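Cellulase (Uncultured bacterium, PDB 6XSO) probably hydrolyses internal beta-1,4 linkages of cellulose and related plant polysaccharides as a broad-specificity family 5 endoglucanase. Local coordinates at residues F185-F188 and Q193-A196. Sequence-based numbering, arbitrary orientation.
Sequences FASF and QYDA
S187 and D195 make the one direct hydrogen bond between 185-188 and 193-196, both in the loop that runs from barrel strand 168-171 to helix 196-219. S187 OG takes the backbone N-H of D195 at 2.9 Å with an N-H...O angle of 159°, and gives its own proton to A186 O at 2.7 Å. A chi1 of 84° holds the hydroxyl between its backbone N and carbonyl carbon, which lets it turn back to A186 O while facing D195. The type II turn F185-F188, closed by F188 N to F185 O, presents S187 at its third position, with its N held by D178.

Beside that hydroxyl lies the ring of Y194, its CD1 3.2 Å from S187 OG. The side chains of F185 and Y194 cross at about a right angle, and F185 CE1 comes to the edge of the tyrosine ring, 4.1 Å from CD1. Q193 O sits at the edge of the F185 ring, near its plane, 3.6 Å from F185 CE1. H246 stacks on Y194 and meets F185 as well. F188 CB sits above one face of the F185 ring, off toward its rim, while Q193 CA makes a CA-H...O contact of 3.3 Å with F188 O.

D195 is the N-cap of helix 196-219, its OD1 binding V198 N. Replacing S187 by an alanine removes the hydroxyl, and D195 N and A186 O would probably both lose this partner, weakening the tie between turn and helix start. One hydroxyl thus serves as donor and acceptor at once, coupling a beta turn to the start of a barrel helix.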
ATOM      1  N   PHE A 185     -17.431   3.362  -1.096  1.00 20.35           N
ATOM      2  CA  PHE A 185     -17.929   2.046  -1.466  1.00 21.64           C
ATOM      3  C   PHE A 185     -18.308   2.081  -2.943  1.00 20.27           C
ATOM      4  O   PHE A 185     -18.563   3.147  -3.513  1.00 20.18           O
ATOM      5  CB  PHE A 185     -19.102   1.616  -0.566  1.00 19.84           C
ATOM      6  CG  PHE A 185     -20.268   2.563  -0.565  1.00 19.61           C
ATOM      7  CD1 PHE A 185     -21.254   2.491  -1.541  1.00 21.13           C
ATOM      8  CD2 PHE A 185     -20.386   3.531   0.434  1.00 23.84           C
ATOM      9  CE1 PHE A 185     -22.332   3.381  -1.527  1.00 23.60           C
ATOM     10  CE2 PHE A 185     -21.459   4.410   0.446  1.00 22.37           C
ATOM     11  CZ  PHE A 185     -22.422   4.337  -0.537  1.00 23.74           C
ATOM     12  N   ALA A 186     -18.328   0.901  -3.568  1.00 20.10           N
ATOM     13  CA  ALA A 186     -18.595   0.842  -4.998  1.00 20.18           C
ATOM     14  C   ALA A 186     -19.981   1.403  -5.304  1.00 19.65           C
ATOM     15  O   ALA A 186     -20.975   1.046  -4.657  1.00 20.78           O
ATOM     16  CB  ALA A 186     -18.472  -0.585  -5.519  1.00 21.60           C
ATOM     17  N   SER A 187     -20.034   2.294  -6.298  1.00 20.35           N
ATOM     18  CA  SER A 187     -21.232   2.970  -6.833  1.00 21.87           C
ATOM     19  C   SER A 187     -21.718   4.157  -6.004  1.00 20.56           C
ATOM     20  O   SER A 187     -22.757   4.727  -6.324  1.00 23.08           O
ATOM     21  CB  SER A 187     -22.387   2.007  -7.156  1.00 21.40           C
ATOM     22  OG  SER A 187     -23.186   1.711  -6.026  1.00 21.23           O
ATOM     23  N   PHE A 188     -20.965   4.587  -4.983  1.00 21.62           N
ATOM     24  CA  PHE A 188     -21.346   5.759  -4.191  1.00 21.70           C
ATOM     25  C   PHE A 188     -21.544   6.997  -5.053  1.00 23.14           C
ATOM     26  O   PHE A 188     -22.387   7.842  -4.734  1.00 24.64           O
ATOM     27  CB  PHE A 188     -20.289   5.980  -3.104  1.00 19.95           C
ATOM     28  CG  PHE A 188     -20.498   7.213  -2.241  1.00 23.20           C
ATOM     29  CD1 PHE A 188     -21.689   7.421  -1.560  1.00 26.43           C
ATOM     30  CD2 PHE A 188     -19.485   8.139  -2.099  1.00 27.06           C
ATOM     31  CE1 PHE A 188     -21.859   8.539  -0.768  1.00 30.22           C
ATOM     32  CE2 PHE A 188     -19.653   9.256  -1.310  1.00 31.98           C
ATOM     33  CZ  PHE A 188     -20.843   9.456  -0.649  1.00 29.74           C
ATOM     34  N   GLN A 193     -26.649   7.768  -5.037  0.59 26.51           N
ATOM     35  CA  GLN A 193     -25.583   7.235  -4.197  0.59 25.77           C
ATOM     36  C   GLN A 193     -25.512   5.713  -4.208  0.59 24.24           C
ATOM     37  O   GLN A 193     -24.877   5.123  -3.331  0.59 24.47           O
ATOM     38  CB  GLN A 193     -25.651   7.771  -2.761  0.59 26.75           C
ATOM     39  CG  GLN A 193     -25.364   9.266  -2.652  0.59 31.42           C
ATOM     40  CD  GLN A 193     -26.505  10.136  -3.147  0.59 32.67           C
ATOM     41  OE1 GLN A 193     -27.613  10.095  -2.609  0.59 34.64           O
ATOM     42  NE2 GLN A 193     -26.238  10.938  -4.175  0.59 36.71           N
ATOM     43  N   TYR A 194     -26.131   5.061  -5.195  1.00 24.27           N
ATOM     44  CA  TYR A 194     -26.002   3.614  -5.336  1.00 24.21           C
ATOM     45  C   TYR A 194     -26.467   3.163  -6.715  1.00 22.69           C
ATOM     46  O   TYR A 194     -27.416   3.711  -7.279  1.00 24.79           O
ATOM     47  CB  TYR A 194     -26.801   2.857  -4.264  1.00 24.25           C
ATOM     48  CG  TYR A 194     -26.374   1.424  -4.090  1.00 21.27           C
ATOM     49  CD1 TYR A 194     -25.113   1.112  -3.585  1.00 23.74           C
ATOM     50  CD2 TYR A 194     -27.213   0.381  -4.444  1.00 24.76           C
ATOM     51  CE1 TYR A 194     -24.717  -0.192  -3.449  1.00 23.02           C
ATOM     52  CE2 TYR A 194     -26.825  -0.928  -4.297  1.00 22.97           C
ATOM     53  CZ  TYR A 194     -25.584  -1.206  -3.817  1.00 22.41           C
ATOM     54  OH  TYR A 194     -25.169  -2.514  -3.655  1.00 25.78           O
ATOM     55  N   ASP A 195     -25.802   2.121  -7.225  1.00 22.24           N
ATOM     56  CA  ASP A 195     -26.185   1.456  -8.473  1.00 21.05           C
ATOM     57  C   ASP A 195     -25.746   0.005  -8.294  1.00 21.58           C
ATOM     58  O   ASP A 195     -24.543  -0.293  -8.289  1.00 21.79           O
ATOM     59  CB  ASP A 195     -25.535   2.141  -9.670  1.00 21.76           C
ATOM     60  CG  ASP A 195     -25.893   1.487 -10.994  1.00 25.03           C
ATOM     61  OD1 ASP A 195     -26.025   0.239 -11.022  1.00 24.01           O
ATOM     62  OD2 ASP A 195     -26.034   2.222 -11.997  1.00 25.76           O
ATOM     63  N   ALA A 196     -26.728  -0.880  -8.078  1.00 22.39           N
ATOM     64  CA  ALA A 196     -26.408  -2.260  -7.727  1.00 20.75           C
ATOM     65  C   ALA A 196     -25.648  -2.957  -8.844  1.00 22.76           C
ATOM     66  O   ALA A 196     -24.785  -3.804  -8.583  1.00 21.55           O
ATOM     67  CB  ALA A 196     -27.686  -3.031  -7.414  1.00 21.53           C
TER
HETATM   68  O   HOH W   1     -23.931  10.494  -5.927  1.00 34.59           O